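Long-range contacts in YycN protein (Bacillus subtilis, PDB 1ON0), which is probably an acyltransferase of the GNAT family, likely to move an acetyl group from acetyl-coenzyme A to a substrate not yet identified: residues B[2-8]-B[62-68]; B[20-25]-B[43-47]; B[72-78]-B[91-97]. All blocks are in the same frame, centred on the assembly; numbering follows the deposited sequence.

Contact 1 of 3, residues B[2-8]-B[62-68]; sequences TIMLTPM and LWSLKLN
The carbonyl oxygen of Lys66 is held by two groups of segment 2-8, one on the strand and one just before it: Met4 N donates to Lys66 O at 2.6 Å, and Ile3 CA approaches the same oxygen at 3.3 Å in a CA-H...O contact. Thr6 O is gripped in a similar way, by Ser64 N at 2.7 Å and by the CA-H of Trp63. The return bonds Lys66 N to Met4 O and Thr6 N to Ser64 O complete two antiparallel hydrogen-bonded pairs, with Leu5 and Leu65 forming the non-hydrogen-bonded pair between them. One water bridges the strands past Thr6, accepting from Ser64 OG and donating to Pro7 O.

On the face that carries Leu5 and Leu65, the CD2 methyl of Leu5 lies over the Trp63 indole, 3.8 Å from the centroid of its six-membered ring and 21° off the ring normal, a CH-pi contact. Pro7 N meets the indole at its edge, near CD1. The branches of Leu5 and Leu65 run side by side, CD1 of Leu5 being 3.7 Å from CD2 of Leu65; Ala109, Ala112 and Ala116 of helix 105-119 cover this face. Met8, a selenomethionine like Met4, bends at its last torsion (chi3 -50°), which brings CE against Leu62 CB and CD2, beside Tyr16 of helix 10-31. The axes run at 141°, so the ladder is strongly twisted. It attaches strand 4-7, outermost in this chain's sheet, to strand 60-66, the antiparallel start of the central sheet of the GNAT fold.

Contact 2 of 3, residues B[20-25]-B[43-47]; sequences TTKHYA and SKQVF
The ring of Phe47 turns its edge to the face of the Tyr24 ring in an offset edge-to-face pair, centroids 5.2 Å apart and planes at 87°. Over one face of Phe47 lie Thr20 CG2, 4.2 Å above the plane and toward the rim, and the backbone N of Thr21; at its edge, in plane, sits Tyr24 CB, 3.4 Å from Phe47 CE2. Ser43 OG comes up at the edge of the Tyr24 ring. Phe47 is thus wedged among three residues of one helix turn, with Thr20 OG1 only 3.4 Å from its CZ.

Ser43 OG donates a hydrogen bond to Thr21 O; the modelled 2.5 Å is very short and its exact length doubtful. Ser43 holds OG opposite its own backbone N (chi1 -173°), which carries the hydroxyl across to the neighbouring helix. Thr21 O also accepts the helical bond from Ala25 N, and so takes two donors. Thr21 points its CG2 methyl at the aliphatic part of Lys44, 3.5 Å from Lys44 CG, while its hydroxyl is occupied by Leu17 O in its own helix. Ala25 CB closes against Ser43 CB at 3.9 Å, where the backbones come nearest. A weak hydrogen bond of Thr20 OG1 to Asp93 OD2 ties this helix to the sheet.

Small residues meet at Ala25 and Ser43, aromatic rings at Tyr24 and Phe47; the axes of the two short segments pass 9.0 Å apart at 121°. This is the packing of the two consecutive helices, 10-31 and 36-50, that follow the first strand in the GNAT fold.

Contact 3 of 3, residues B[72-78]-B[91-97]; sequences IVGWLWI and IYDFGLY
Trp75 points the edge of its six-membered ring at the face of Tyr97, planes at 76° and CZ3 of Trp75 3.6 Å above the Tyr97 ring, across the antiparallel hairpin of strands 72-79 and 88-96 in the GNAT sheet. Its CG stands between backbone N and carbonyl carbon (chi1 58°), which folds the indole back over the partner strand: Gly95 O lies 3.3 Å above the centre of the ring. Trp75 N bonds to that same oxygen at 3.0 Å. Replacing Trp75 by an alanine would probably take away the indole edge that meets the Tyr97 face and leave the backbone at Gly95 without its aromatic cover.

Asp93 sets its carboxylate beside the indole, the planes 35° apart. OD2 is 3.0 Å from Trp75 NE1, but the angle is too poor for a hydrogen bond; OD2 is instead bonded to Tyr16 OH of helix 10-31. On the same face, Trp77 takes the CB of Tyr92 over its ring, 3.6 Å from the six-membered centroid, a CH-pi contact, while Trp77 NE1 is bonded to His60 ND1. Tyr92 and Asp93 both face Trp77, a classic beta bulge that displaces the register.

The opposite face carries Leu76 and Phe94, the latter packed on Ala109 and Leu110 of helix 105-119. Beyond it, Leu96 lies near a sulfate, probably from the crystallisation liquor, and its carbonyl accepts from Arg101, in what is probably the pyrophosphate-binding loop of the GNAT family. Past Leu96 the ladder ends with Tyr97 N donating to Val73 O at 2.7 Å.

How the contacts relate
Contacts 1 and 3 belong to one sheet, their centres about 9 Å apart, and are joined through the neighbouring strands 60-66 and 72-79: Trp63 N probably bonds to Leu76 O, and Leu65 N to Gly74 O. Contact 2 stands off the sheet, about 22 Å from contact 1 and 14 Å from contact 3, centre to centre, but it touches the latter where Phe47 packs on Trp77. Along the chain, strand 4-7 leads into the helix pair of contact 2, which comes before strand 60-66 closes contact 1; the hairpin of contact 3 follows. The chain thus builds an edge, a helical layer and a central hairpin in the GNAT order.

Contact 1 of 3, residues B[2-8]-B[62-68]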
loop_
_atom_site.group_PDB
_atom_site.type_symbol
_atom_site.label_atom_id
_atom_site.label_comp_id
_atom_site.label_asym_id
_atom_site.label_seq_id
_atom_site.Cartn_x
_atom_site.Cartn_y
_atom_site.Cartn_z
ATOM N N THR B 2 2.229 10.985 -4.624
ATOM C CA THR B 2 2.043 11.384 -6.014
ATOM C C THR B 2 3.166 10.807 -6.864
ATOM O O THR B 2 4.323 10.798 -6.453
ATOM C CB THR B 2 2.115 12.897 -6.184
ATOM O OG1 THR B 2 3.484 13.281 -6.365
ATOM C CG2 THR B 2 1.558 13.606 -4.957
ATOM N N ILE B 3 2.815 10.333 -8.052
ATOM C CA ILE B 3 3.789 9.757 -8.961
ATOM C C ILE B 3 4.074 10.761 -10.062
ATOM O O ILE B 3 3.163 11.158 -10.786
ATOM C CB ILE B 3 3.267 8.467 -9.615
ATOM C CG1 ILE B 3 2.863 7.470 -8.533
ATOM C CG2 ILE B 3 4.353 7.878 -10.516
ATOM C CD1 ILE B 3 3.999 7.117 -7.573
HETATM N N MSE B 4 5.335 11.162 -10.187
HETATM C CA MSE B 4 5.727 12.126 -11.203
HETATM C C MSE B 4 6.274 11.479 -12.455
HETATM O O MSE B 4 7.009 10.494 -12.387
HETATM C CB MSE B 4 6.778 13.093 -10.655
HETATM C CG MSE B 4 6.313 13.916 -9.475
HETATM SE SE MSE B 4 7.686 15.109 -8.865
HETATM C CE MSE B 4 8.732 13.878 -7.832
ATOM N N LEU B 5 5.894 12.038 -13.598
ATOM C CA LEU B 5 6.366 11.573 -14.899
ATOM C C LEU B 5 7.443 12.546 -15.375
ATOM O O LEU B 5 7.162 13.710 -15.634
ATOM C CB LEU B 5 5.232 11.577 -15.924
ATOM C CG LEU B 5 4.453 10.284 -16.139
ATOM C CD1 LEU B 5 3.630 10.005 -14.919
ATOM C CD2 LEU B 5 3.579 10.402 -17.376
ATOM N N THR B 6 8.678 12.081 -15.471
ATOM C CA THR B 6 9.751 12.930 -15.954
ATOM C C THR B 6 10.326 12.239 -17.183
ATOM O O THR B 6 10.542 11.026 -17.181
ATOM C CB THR B 6 10.890 13.086 -14.920
ATOM O OG1 THR B 6 10.331 13.401 -13.641
ATOM C CG2 THR B 6 11.843 14.202 -15.343
ATOM N N PRO B 7 10.569 12.996 -18.260
ATOM C CA PRO B 7 11.133 12.339 -19.448
ATOM C C PRO B 7 12.526 11.760 -19.138
ATOM O O PRO B 7 13.330 12.406 -18.481
ATOM C CB PRO B 7 11.146 13.461 -20.493
ATOM C CG PRO B 7 11.173 14.722 -19.668
ATOM C CD PRO B 7 10.310 14.426 -18.489
HETATM N N MSE B 8 12.794 10.535 -19.575
HETATM C CA MSE B 8 14.091 9.910 -19.310
HETATM C C MSE B 8 15.228 10.687 -19.953
HETATM O O MSE B 8 15.065 11.301 -21.006
HETATM C CB MSE B 8 14.163 8.487 -19.860
HETATM C CG MSE B 8 13.199 7.473 -19.265
HETATM SE SE MSE B 8 13.727 5.681 -19.789
HETATM C CE MSE B 8 13.916 5.966 -21.678
ATOM N N LEU B 62 9.126 8.347 -23.318
ATOM C CA LEU B 62 9.557 7.446 -22.265
ATOM C C LEU B 62 9.777 8.325 -21.043
ATOM O O LEU B 62 10.491 9.329 -21.100
ATOM C CB LEU B 62 10.833 6.693 -22.681
ATOM C CG LEU B 62 10.672 5.670 -23.827
ATOM C CD1 LEU B 62 10.620 6.399 -25.171
ATOM C CD2 LEU B 62 11.831 4.685 -23.820
ATOM N N TRP B 63 9.117 7.952 -19.955
ATOM C CA TRP B 63 9.166 8.684 -18.687
ATOM C C TRP B 63 9.661 7.812 -17.543
ATOM O O TRP B 63 9.448 6.597 -17.534
ATOM C CB TRP B 63 7.759 9.163 -18.298
ATOM C CG TRP B 63 7.140 10.221 -19.177
ATOM C CD1 TRP B 63 7.540 11.516 -19.299
ATOM C CD2 TRP B 63 5.990 10.075 -20.019
ATOM N NE1 TRP B 63 6.711 12.191 -20.159
ATOM C CE2 TRP B 63 5.748 11.332 -20.616
ATOM C CE3 TRP B 63 5.134 9.003 -20.325
ATOM C CZ2 TRP B 63 4.693 11.551 -21.504
ATOM C CZ3 TRP B 63 4.081 9.223 -21.210
ATOM C CH2 TRP B 63 3.870 10.489 -21.785
ATOM N N SER B 64 10.313 8.433 -16.572
ATOM C CA SER B 64 10.765 7.713 -15.389
ATOM C C SER B 64 9.721 8.107 -14.362
ATOM O O SER B 64 9.455 9.299 -14.190
ATOM C CB SER B 64 12.115 8.225 -14.921
ATOM O OG SER B 64 11.999 9.577 -14.548
ATOM N N LEU B 65 9.104 7.130 -13.701
ATOM C CA LEU B 65 8.095 7.439 -12.683
ATOM C C LEU B 65 8.797 7.657 -11.350
ATOM O O LEU B 65 9.505 6.776 -10.871
ATOM C CB LEU B 65 7.098 6.283 -12.546
ATOM C CG LEU B 65 6.527 5.813 -13.884
ATOM C CD1 LEU B 65 5.788 4.494 -13.718
ATOM C CD2 LEU B 65 5.625 6.905 -14.444
ATOM N N LYS B 66 8.592 8.829 -10.758
ATOM C CA LYS B 66 9.203 9.174 -9.480
ATOM C C LYS B 66 8.157 9.408 -8.391
ATOM O O LYS B 66 7.086 9.947 -8.657
ATOM C CB LYS B 66 10.068 10.434 -9.617
ATOM C CG LYS B 66 11.340 10.261 -10.445
ATOM C CD LYS B 66 12.277 11.432 -10.190
ATOM C CE LYS B 66 13.568 11.326 -10.968
ATOM N NZ LYS B 66 14.495 12.430 -10.562
ATOM N N LEU B 67 8.473 9.000 -7.163
ATOM C CA LEU B 67 7.561 9.177 -6.030
ATOM C C LEU B 67 7.970 10.509 -5.425
ATOM O O LEU B 67 7.177 11.227 -4.809
ATOM C CB LEU B 67 7.755 8.031 -5.025
ATOM C CG LEU B 67 6.796 7.699 -3.870
ATOM C CD1 LEU B 67 7.418 8.134 -2.563
ATOM C CD2 LEU B 67 5.427 8.324 -4.082
ATOM N N ASN B 68 9.231 10.837 -5.641
ATOM C CA ASN B 68 9.798 12.064 -5.147
ATOM C C ASN B 68 11.109 12.199 -5.889
ATOM O O ASN B 68 11.419 11.387 -6.767
ATOM C CB ASN B 68 10.019 11.987 -3.631
ATOM C CG ASN B 68 10.697 10.705 -3.208
ATOM O OD1 ASN B 68 11.856 10.478 -3.529
ATOM N ND2 ASN B 68 9.970 9.851 -2.493
HETATM O O HOH W 1 13.967 11.381 -15.534
#

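Contact 2 of 3, residues B[20-25]-B[43-47]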
loop_
_atom_site.group_PDB
_atom_site.type_symbol
_atom_site.label_atom_id
_atom_site.label_comp_id
_atom_site.label_asym_id
_atom_site.label_seq_id
_atom_site.Cartn_x
_atom_site.Cartn_y
_atom_site.Cartn_z
ATOM N N THR B 20 14.603 -3.423 -20.011
ATOM C CA THR B 20 13.414 -3.854 -20.743
ATOM C C THR B 20 13.683 -4.947 -21.776
ATOM O O THR B 20 12.965 -5.946 -21.836
ATOM C CB THR B 20 12.700 -2.655 -21.438
ATOM O OG1 THR B 20 11.555 -3.143 -22.148
ATOM C CG2 THR B 20 13.629 -1.950 -22.416
ATOM N N THR B 21 14.719 -4.757 -22.581
ATOM C CA THR B 21 15.064 -5.739 -23.604
ATOM C C THR B 21 15.267 -7.135 -23.021
ATOM O O THR B 21 14.718 -8.121 -23.518
ATOM C CB THR B 21 16.352 -5.341 -24.366
ATOM O OG1 THR B 21 16.131 -4.119 -25.073
ATOM C CG2 THR B 21 16.738 -6.413 -25.371
ATOM N N LYS B 22 16.065 -7.221 -21.969
ATOM C CA LYS B 22 16.342 -8.506 -21.336
ATOM C C LYS B 22 15.059 -9.077 -20.740
ATOM O O LYS B 22 14.816 -10.281 -20.753
ATOM C CB LYS B 22 17.394 -8.323 -20.241
ATOM C CG LYS B 22 17.662 -9.565 -19.413
ATOM C CD LYS B 22 18.560 -9.244 -18.228
ATOM C CE LYS B 22 17.972 -8.142 -17.360
ATOM N NZ LYS B 22 18.868 -7.885 -16.202
ATOM N N HIS B 23 14.237 -8.190 -20.215
ATOM C CA HIS B 23 12.979 -8.591 -19.611
ATOM C C HIS B 23 11.974 -9.098 -20.655
ATOM O O HIS B 23 11.274 -10.091 -20.434
ATOM C CB HIS B 23 12.396 -7.402 -18.841
ATOM C CG HIS B 23 11.139 -7.723 -18.111
ATOM N ND1 HIS B 23 11.120 -8.500 -16.974
ATOM C CD2 HIS B 23 9.848 -7.442 -18.398
ATOM C CE1 HIS B 23 9.870 -8.689 -16.596
ATOM N NE2 HIS B 23 9.077 -8.058 -17.445
ATOM N N TYR B 24 11.900 -8.404 -21.784
ATOM C CA TYR B 24 10.978 -8.770 -22.864
ATOM C C TYR B 24 11.274 -10.169 -23.418
ATOM O O TYR B 24 10.368 -10.922 -23.757
ATOM C CB TYR B 24 11.075 -7.750 -24.000
ATOM C CG TYR B 24 9.928 -7.824 -24.971
ATOM C CD1 TYR B 24 8.628 -7.534 -24.556
ATOM C CD2 TYR B 24 10.136 -8.193 -26.299
ATOM C CE1 TYR B 24 7.561 -7.604 -25.439
ATOM C CE2 TYR B 24 9.080 -8.269 -27.194
ATOM C CZ TYR B 24 7.790 -7.971 -26.757
ATOM O OH TYR B 24 6.734 -8.027 -27.640
ATOM N N ALA B 25 12.556 -10.498 -23.519
ATOM C CA ALA B 25 12.959 -11.795 -24.017
ATOM C C ALA B 25 12.449 -12.861 -23.054
ATOM O O ALA B 25 11.941 -13.905 -23.472
ATOM C CB ALA B 25 14.471 -11.867 -24.132
ATOM N N SER B 43 14.790 -9.809 -29.085
ATOM C CA SER B 43 14.414 -8.684 -28.240
ATOM C C SER B 43 15.080 -7.360 -28.569
ATOM O O SER B 43 14.417 -6.330 -28.617
ATOM C CB SER B 43 14.667 -9.019 -26.771
ATOM O OG SER B 43 14.164 -7.989 -25.943
ATOM N N LYS B 44 16.388 -7.364 -28.781
ATOM C CA LYS B 44 17.068 -6.111 -29.098
ATOM C C LYS B 44 16.542 -5.514 -30.407
ATOM O O LYS B 44 16.374 -4.300 -30.515
ATOM C CB LYS B 44 18.584 -6.321 -29.193
ATOM C CG LYS B 44 19.246 -6.570 -27.858
ATOM C CD LYS B 44 20.757 -6.632 -27.979
ATOM C CE LYS B 44 21.396 -6.889 -26.613
ATOM N NZ LYS B 44 22.892 -6.791 -26.643
ATOM N N GLN B 45 16.274 -6.375 -31.388
ATOM C CA GLN B 45 15.772 -5.950 -32.696
ATOM C C GLN B 45 14.428 -5.246 -32.601
ATOM O O GLN B 45 14.235 -4.174 -33.176
ATOM C CB GLN B 45 15.652 -7.152 -33.637
ATOM C CG GLN B 45 16.984 -7.661 -34.175
ATOM C CD GLN B 45 17.565 -6.774 -35.267
ATOM O OE1 GLN B 45 18.740 -6.893 -35.619
ATOM N NE2 GLN B 45 16.736 -5.893 -35.823
ATOM N N VAL B 46 13.493 -5.867 -31.891
ATOM C CA VAL B 46 12.178 -5.281 -31.704
ATOM C C VAL B 46 12.310 -3.869 -31.137
ATOM O O VAL B 46 11.763 -2.926 -31.688
ATOM C CB VAL B 46 11.322 -6.108 -30.711
ATOM C CG1 VAL B 46 10.048 -5.341 -30.384
ATOM C CG2 VAL B 46 10.984 -7.474 -31.296
ATOM N N PHE B 47 13.038 -3.730 -30.032
ATOM C CA PHE B 47 13.205 -2.428 -29.396
ATOM C C PHE B 47 14.047 -1.475 -30.223
ATOM O O PHE B 47 13.893 -0.257 -30.123
ATOM C CB PHE B 47 13.811 -2.575 -27.997
ATOM C CG PHE B 47 12.861 -3.161 -26.995
ATOM C CD1 PHE B 47 11.887 -2.378 -26.400
ATOM C CD2 PHE B 47 12.881 -4.521 -26.716
ATOM C CE1 PHE B 47 10.946 -2.948 -25.549
ATOM C CE2 PHE B 47 11.944 -5.086 -25.870
ATOM C CZ PHE B 47 10.973 -4.299 -25.286
#

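Contact 3 of 3, residues B[72-78]-B[91-97]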
loop_
_atom_site.group_PDB
_atom_site.type_symbol
_atom_site.label_atom_id
_atom_site.label_comp_id
_atom_site.label_asym_id
_atom_site.label_seq_id
_atom_site.Cartn_x
_atom_site.Cartn_y
_atom_site.Cartn_z
ATOM N N ILE B 72 12.767 6.496 -7.588
ATOM C CA ILE B 72 12.296 6.261 -8.942
ATOM C C ILE B 72 11.605 4.903 -8.925
ATOM O O ILE B 72 12.248 3.861 -9.042
ATOM C CB ILE B 72 13.455 6.244 -9.949
ATOM C CG1 ILE B 72 14.299 7.506 -9.790
ATOM C CG2 ILE B 72 12.890 6.181 -11.381
ATOM C CD1 ILE B 72 15.703 7.398 -10.406
ATOM N N VAL B 73 10.285 4.937 -8.773
ATOM C CA VAL B 73 9.447 3.745 -8.680
ATOM C C VAL B 73 9.335 2.867 -9.929
ATOM O O VAL B 73 9.145 1.643 -9.818
ATOM C CB VAL B 73 8.032 4.135 -8.230
ATOM C CG1 VAL B 73 8.110 4.955 -6.946
ATOM C CG2 VAL B 73 7.329 4.932 -9.317
ATOM N N GLY B 74 9.444 3.488 -11.104
ATOM C CA GLY B 74 9.349 2.745 -12.348
ATOM C C GLY B 74 9.597 3.495 -13.655
ATOM O O GLY B 74 10.315 4.491 -13.705
ATOM N N TRP B 75 8.971 3.003 -14.717
ATOM C CA TRP B 75 9.125 3.541 -16.065
ATOM C C TRP B 75 7.774 3.530 -16.780
ATOM O O TRP B 75 6.864 2.783 -16.417
ATOM C CB TRP B 75 10.103 2.649 -16.830
ATOM C CG TRP B 75 9.628 1.219 -16.891
ATOM C CD1 TRP B 75 8.800 0.665 -17.842
ATOM C CD2 TRP B 75 9.883 0.176 -15.935
ATOM N NE1 TRP B 75 8.531 -0.638 -17.533
ATOM C CE2 TRP B 75 9.178 -0.970 -16.369
ATOM C CE3 TRP B 75 10.632 0.100 -14.750
ATOM C CZ2 TRP B 75 9.207 -2.188 -15.661
ATOM C CZ3 TRP B 75 10.660 -1.108 -14.044
ATOM C CH2 TRP B 75 9.948 -2.235 -14.501
ATOM N N LEU B 76 7.650 4.342 -17.814
ATOM C CA LEU B 76 6.410 4.406 -18.575
ATOM C C LEU B 76 6.801 4.837 -19.978
ATOM O O LEU B 76 7.450 5.858 -20.155
ATOM C CB LEU B 76 5.480 5.446 -17.964
ATOM C CG LEU B 76 3.975 5.352 -18.222
ATOM C CD1 LEU B 76 3.443 6.766 -18.367
ATOM C CD2 LEU B 76 3.657 4.522 -19.460
ATOM N N TRP B 77 6.420 4.056 -20.971
ATOM C CA TRP B 77 6.745 4.390 -22.341
ATOM C C TRP B 77 5.507 4.282 -23.204
ATOM O O TRP B 77 4.940 3.205 -23.341
ATOM C CB TRP B 77 7.858 3.458 -22.850
ATOM C CG TRP B 77 8.046 3.426 -24.340
ATOM C CD1 TRP B 77 7.595 4.342 -25.245
ATOM C CD2 TRP B 77 8.757 2.440 -25.090
ATOM N NE1 TRP B 77 7.974 3.991 -26.506
ATOM C CE2 TRP B 77 8.692 2.824 -26.449
ATOM C CE3 TRP B 77 9.452 1.267 -24.750
ATOM C CZ2 TRP B 77 9.289 2.072 -27.476
ATOM C CZ3 TRP B 77 10.049 0.523 -25.770
ATOM C CH2 TRP B 77 9.963 0.931 -27.116
ATOM N N ILE B 78 5.069 5.405 -23.768
ATOM C CA ILE B 78 3.899 5.376 -24.634
ATOM C C ILE B 78 4.214 5.948 -26.002
ATOM O O ILE B 78 5.158 6.722 -26.172
ATOM C CB ILE B 78 2.694 6.165 -24.057
ATOM C CG1 ILE B 78 2.909 7.662 -24.217
ATOM C CG2 ILE B 78 2.491 5.800 -22.599
ATOM C CD1 ILE B 78 1.713 8.490 -23.788
ATOM N N ILE B 91 0.758 1.867 -25.149
ATOM C CA ILE B 91 1.657 1.761 -24.016
ATOM C C ILE B 91 2.627 0.614 -24.286
ATOM O O ILE B 91 2.323 -0.555 -24.013
ATOM C CB ILE B 91 0.878 1.472 -22.730
ATOM C CG1 ILE B 91 -0.088 2.634 -22.451
ATOM C CG2 ILE B 91 1.844 1.303 -21.565
ATOM C CD1 ILE B 91 -1.117 2.348 -21.395
ATOM N N TYR B 92 3.794 0.938 -24.829
ATOM C CA TYR B 92 4.784 -0.090 -25.108
ATOM C C TYR B 92 5.318 -0.689 -23.822
ATOM O O TYR B 92 5.629 -1.868 -23.778
ATOM C CB TYR B 92 5.950 0.475 -25.950
ATOM C CG TYR B 92 5.687 0.444 -27.443
ATOM C CD1 TYR B 92 5.562 -0.767 -28.111
ATOM C CD2 TYR B 92 5.456 1.614 -28.162
ATOM C CE1 TYR B 92 5.195 -0.821 -29.447
ATOM C CE2 TYR B 92 5.093 1.568 -29.505
ATOM C CZ TYR B 92 4.953 0.349 -30.138
ATOM O OH TYR B 92 4.501 0.272 -31.438
ATOM N N ASP B 93 5.397 0.090 -22.754
ATOM C CA ASP B 93 5.956 -0.486 -21.544
ATOM C C ASP B 93 5.596 0.298 -20.295
ATOM O O ASP B 93 5.531 1.526 -20.308
ATOM C CB ASP B 93 7.482 -0.584 -21.718
ATOM C CG ASP B 93 8.153 -1.493 -20.690
ATOM O OD1 ASP B 93 7.520 -2.439 -20.206
ATOM O OD2 ASP B 93 9.331 -1.252 -20.381
ATOM N N PHE B 94 5.343 -0.439 -19.227
ATOM C CA PHE B 94 4.971 0.135 -17.955
ATOM C C PHE B 94 5.187 -0.853 -16.824
ATOM O O PHE B 94 4.806 -2.030 -16.906
ATOM C CB PHE B 94 3.511 0.557 -17.962
ATOM C CG PHE B 94 2.929 0.681 -16.591
ATOM C CD1 PHE B 94 3.281 1.743 -15.775
ATOM C CD2 PHE B 94 2.067 -0.298 -16.098
ATOM C CE1 PHE B 94 2.772 1.845 -14.477
ATOM C CE2 PHE B 94 1.546 -0.219 -14.805
ATOM C CZ PHE B 94 1.905 0.856 -13.991
ATOM N N GLY B 95 5.784 -0.371 -15.748
ATOM C CA GLY B 95 6.030 -1.252 -14.632
ATOM C C GLY B 95 6.844 -0.513 -13.609
ATOM O O GLY B 95 7.328 0.589 -13.861
ATOM N N LEU B 96 7.000 -1.132 -12.451
ATOM C CA LEU B 96 7.747 -0.543 -11.368
ATOM C C LEU B 96 8.915 -1.435 -11.051
ATOM O O LEU B 96 8.901 -2.623 -11.376
ATOM C CB LEU B 96 6.848 -0.402 -10.136
ATOM C CG LEU B 96 6.054 0.873 -9.848
ATOM C CD1 LEU B 96 5.603 1.561 -11.106
ATOM C CD2 LEU B 96 4.888 0.481 -8.963
ATOM N N TYR B 97 9.943 -0.866 -10.436
ATOM C CA TYR B 97 11.082 -1.680 -10.058
ATOM C C TYR B 97 10.694 -2.522 -8.842
ATOM O O TYR B 97 9.819 -2.139 -8.055
ATOM C CB TYR B 97 12.286 -0.813 -9.727
ATOM C CG TYR B 97 12.783 -0.054 -10.918
ATOM C CD1 TYR B 97 12.350 1.246 -11.164
ATOM C CD2 TYR B 97 13.660 -0.646 -11.827
ATOM C CE1 TYR B 97 12.774 1.941 -12.278
ATOM C CE2 TYR B 97 14.090 0.039 -12.949
ATOM C CZ TYR B 97 13.642 1.338 -13.168
ATOM O OH TYR B 97 14.065 2.033 -14.278
#